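Local coordinates for hypothetical protein MerP (Cupriavidus metallidurans, PDB 1OSD) that probably binds mercuric ions in the periplasm as part of bacterial mercury resistance, through a small heavy-metal-associated domain, at residues A1-T6 with F47-T52. Sequence-based numbering, arbitrary orientation. Where two conformers were deposited one is given.
Sequences ATQTVT and FDDAKT
Gln3 and Phe47 face each other as a hydrogen-bonded antiparallel pair. Gln3 N donates to Phe47 O at 2.7 Å, and Phe47 N returns a bond to Gln3 O at 2.8 Å. The tight part lies on the helix-facing side of the sheet. There Gln3 CB sits over one face of the Phe47 ring, 3.9 Å from its centroid, in a CH-pi contact. Phe47 CG lies between the backbone N and the carbonyl carbon (chi1 71°), which turns the ring toward strand 2-8. Val5 CG1 meets the ring edge at CE2, 3.7 Å away. Val54 and Leu57 of helix 54-63 also touch Val5 and Phe47, so this patch joins sheet to helix in the ferredoxin-like fold of heavy-metal-associated domains.

The other end is polar and largely exposed. Ala1 N, the chain terminus, forms salt bridges to Asp49 OD2 (2.7 Å) and, longer, to Asp48 OD2 (3.2 Å). Asp48 OD2 also accepts from Ala50 N, closing an Asx turn; the two donors reach it from opposite faces of the carboxylate. Asp49 N donates to Ala1 O with a nearly straight N-H...O angle (174°), but from above the carbonyl plane. Two carboxylates around one amino group would probably stabilise its protonated form and tie the N-terminus to the turn after strand 42-48.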
ATOM      1  N   ALA A   1      16.580   3.477   6.123  1.00 42.77           N
ATOM      2  CA  ALA A   1      15.725   4.259   7.038  1.00 42.40           C
ATOM      3  C   ALA A   1      14.212   3.995   6.988  1.00 43.36           C
ATOM      4  O   ALA A   1      13.616   3.953   5.889  1.00 39.52           O
ATOM      5  CB  ALA A   1      15.967   5.809   6.773  1.00 41.98           C
ATOM      6  N   THR A   2      13.591   4.032   8.212  1.00 42.77           N
ATOM      7  CA  THR A   2      12.185   3.888   8.380  1.00 42.65           C
ATOM      8  C   THR A   2      11.414   5.084   7.792  1.00 41.26           C
ATOM      9  O   THR A   2      11.685   6.246   8.099  1.00 41.60           O
ATOM     10  CB  THR A   2      11.829   3.675   9.844  1.00 43.87           C
ATOM     11  OG1 THR A   2      12.572   2.544  10.347  1.00 46.13           O
ATOM     12  CG2 THR A   2      10.373   3.247   9.994  1.00 43.28           C
ATOM     13  N   GLN A   3      10.467   4.753   6.958  1.00 39.32           N
ATOM     14  CA  GLN A   3       9.624   5.724   6.278  1.00 39.03           C
ATOM     15  C   GLN A   3       8.179   5.361   6.425  1.00 37.86           C
ATOM     16  O   GLN A   3       7.858   4.165   6.569  1.00 36.41           O
ATOM     17  CB  GLN A   3       9.905   5.771   4.783  1.00 40.84           C
ATOM     18  CG  GLN A   3      11.072   6.486   4.251  1.00 44.45           C
ATOM     19  CD  GLN A   3      11.378   7.793   4.932  1.00 52.75           C
ATOM     20  OE1 GLN A   3      12.498   7.981   5.381  1.00 58.71           O
ATOM     21  NE2 GLN A   3      10.420   8.714   4.950  1.00 58.22           N
ATOM     22  N   THR A   4       7.319   6.393   6.411  1.00 37.25           N
ATOM     23  CA  THR A   4       5.899   6.242   6.411  1.00 38.05           C
ATOM     24  C   THR A   4       5.290   7.007   5.234  1.00 39.08           C
ATOM     25  O   THR A   4       5.464   8.195   5.067  1.00 40.31           O
ATOM     26  CB  THR A   4       5.250   6.545   7.757  1.00 38.09           C
ATOM     27  OG1 THR A   4       5.454   5.428   8.663  1.00 41.21           O
ATOM     28  CG2 THR A   4       3.782   6.389   7.621  1.00 38.74           C
ATOM     29  N   VAL A   5       4.551   6.284   4.413  1.00 38.50           N
ATOM     30  CA  VAL A   5       3.895   6.840   3.242  1.00 35.84           C
ATOM     31  C   VAL A   5       2.428   6.431   3.229  1.00 36.73           C
ATOM     32  O   VAL A   5       2.068   5.319   3.606  1.00 38.25           O
ATOM     33  CB  VAL A   5       4.604   6.394   1.972  1.00 34.73           C
ATOM     34  CG1 VAL A   5       4.454   4.892   1.725  1.00 35.97           C
ATOM     35  CG2 VAL A   5       4.143   7.243   0.724  1.00 38.60           C
ATOM     36  N   THR A   6       1.580   7.371   2.806  1.00 37.46           N
ATOM     37  CA  THR A   6       0.200   7.160   2.539  1.00 37.71           C
ATOM     38  C   THR A   6      -0.095   7.073   1.046  1.00 37.16           C
ATOM     39  O   THR A   6       0.191   7.979   0.256  1.00 34.58           O
ATOM     40  CB  THR A   6      -0.705   8.265   3.174  1.00 37.21           C
ATOM     41  OG1 THR A   6      -0.527   8.282   4.578  1.00 40.32           O
ATOM     42  CG2 THR A   6      -2.168   7.917   2.979  1.00 40.18           C
ATOM     43  N   PHE A  47       7.876   1.356   6.263  1.00 35.63           N
ATOM     44  CA  PHE A  47       8.804   0.481   5.573  1.00 36.80           C
ATOM     45  C   PHE A  47      10.242   1.002   5.677  1.00 35.94           C
ATOM     46  O   PHE A  47      10.518   2.220   5.991  1.00 34.03           O
ATOM     47  CB  PHE A  47       8.392   0.354   4.078  1.00 35.70           C
ATOM     48  CG  PHE A  47       8.643   1.618   3.268  1.00 35.45           C
ATOM     49  CD1 PHE A  47       9.854   1.807   2.614  1.00 31.67           C
ATOM     50  CD2 PHE A  47       7.637   2.635   3.133  1.00 34.66           C
ATOM     51  CE1 PHE A  47      10.120   2.980   1.846  1.00 28.40           C
ATOM     52  CE2 PHE A  47       7.931   3.857   2.419  1.00 34.35           C
ATOM     53  CZ  PHE A  47       9.187   4.000   1.753  1.00 33.90           C
ATOM     54  N   ASP A  48      11.167   0.086   5.333  1.00 37.31           N
ATOM     55  CA  ASP A  48      12.566   0.454   5.301  1.00 36.30           C
ATOM     56  C   ASP A  48      13.070   0.777   3.918  1.00 37.58           C
ATOM     57  O   ASP A  48      13.074  -0.105   3.076  1.00 38.01           O
ATOM     58  CB  ASP A  48      13.310  -0.662   5.981  1.00 36.95           C
ATOM     59  CG  ASP A  48      14.765  -0.363   6.167  1.00 31.55           C
ATOM     60  OD1 ASP A  48      15.468  -1.234   6.811  1.00 36.18           O
ATOM     61  OD2 ASP A  48      15.363   0.584   5.625  1.00 33.49           O
ATOM     62  N   ASP A  49      13.455   2.042   3.699  1.00 36.84           N
ATOM     63  CA  ASP A  49      13.771   2.603   2.406  1.00 38.46           C
ATOM     64  C   ASP A  49      15.131   2.164   1.838  1.00 37.76           C
ATOM     65  O   ASP A  49      15.425   2.403   0.658  1.00 35.53           O
ATOM     66  CB  ASP A  49      13.656   4.080   2.380  1.00 39.33           C
ATOM     67  CG  ASP A  49      14.796   4.796   3.112  1.00 41.43           C
ATOM     68  OD1 ASP A  49      14.644   6.004   3.219  1.00 36.13           O
ATOM     69  OD2 ASP A  49      15.838   4.288   3.617  1.00 44.35           O
ATOM     70  N   ALA A  50      15.887   1.448   2.688  1.00 36.08           N
ATOM     71  CA  ALA A  50      17.025   0.710   2.285  1.00 37.03           C
ATOM     72  C   ALA A  50      16.676  -0.614   1.683  1.00 37.38           C
ATOM     73  O   ALA A  50      17.582  -1.223   1.080  1.00 39.78           O
ATOM     74  CB  ALA A  50      17.919   0.401   3.504  1.00 38.57           C
ATOM     75  N   LYS A  51      15.467  -1.105   1.933  1.00 35.90           N
ATOM     76  CA  LYS A  51      15.014  -2.446   1.490  1.00 37.24           C
ATOM     77  C   LYS A  51      14.010  -2.396   0.377  1.00 37.49           C
ATOM     78  O   LYS A  51      13.899  -3.374  -0.438  1.00 39.16           O
ATOM     79  CB  LYS A  51      14.402  -3.211   2.698  1.00 35.28           C
ATOM     80  CG  LYS A  51      15.485  -3.614   3.725  0.50 34.33           C
ATOM     81  CD  LYS A  51      15.001  -3.790   5.063  0.50 33.71           C
ATOM     82  CE  LYS A  51      16.072  -4.306   6.136  0.50 36.41           C
ATOM     83  NZ  LYS A  51      15.631  -5.588   6.820  0.50 30.56           N
ATOM     84  N   THR A  52      13.227  -1.312   0.346  1.00 36.89           N
ATOM     85  CA  THR A  52      12.220  -1.147  -0.668  1.00 36.46           C
ATOM     86  C   THR A  52      11.896   0.317  -0.894  1.00 36.63           C
ATOM     87  O   THR A  52      12.537   1.199  -0.299  1.00 35.77           O
ATOM     88  CB  THR A  52      10.952  -2.057  -0.325  1.00 37.89           C
ATOM     89  OG1 THR A  52      10.079  -2.130  -1.456  1.00 36.26           O
ATOM     90  CG2 THR A  52      10.071  -1.511   0.839  1.00 35.63           C
TER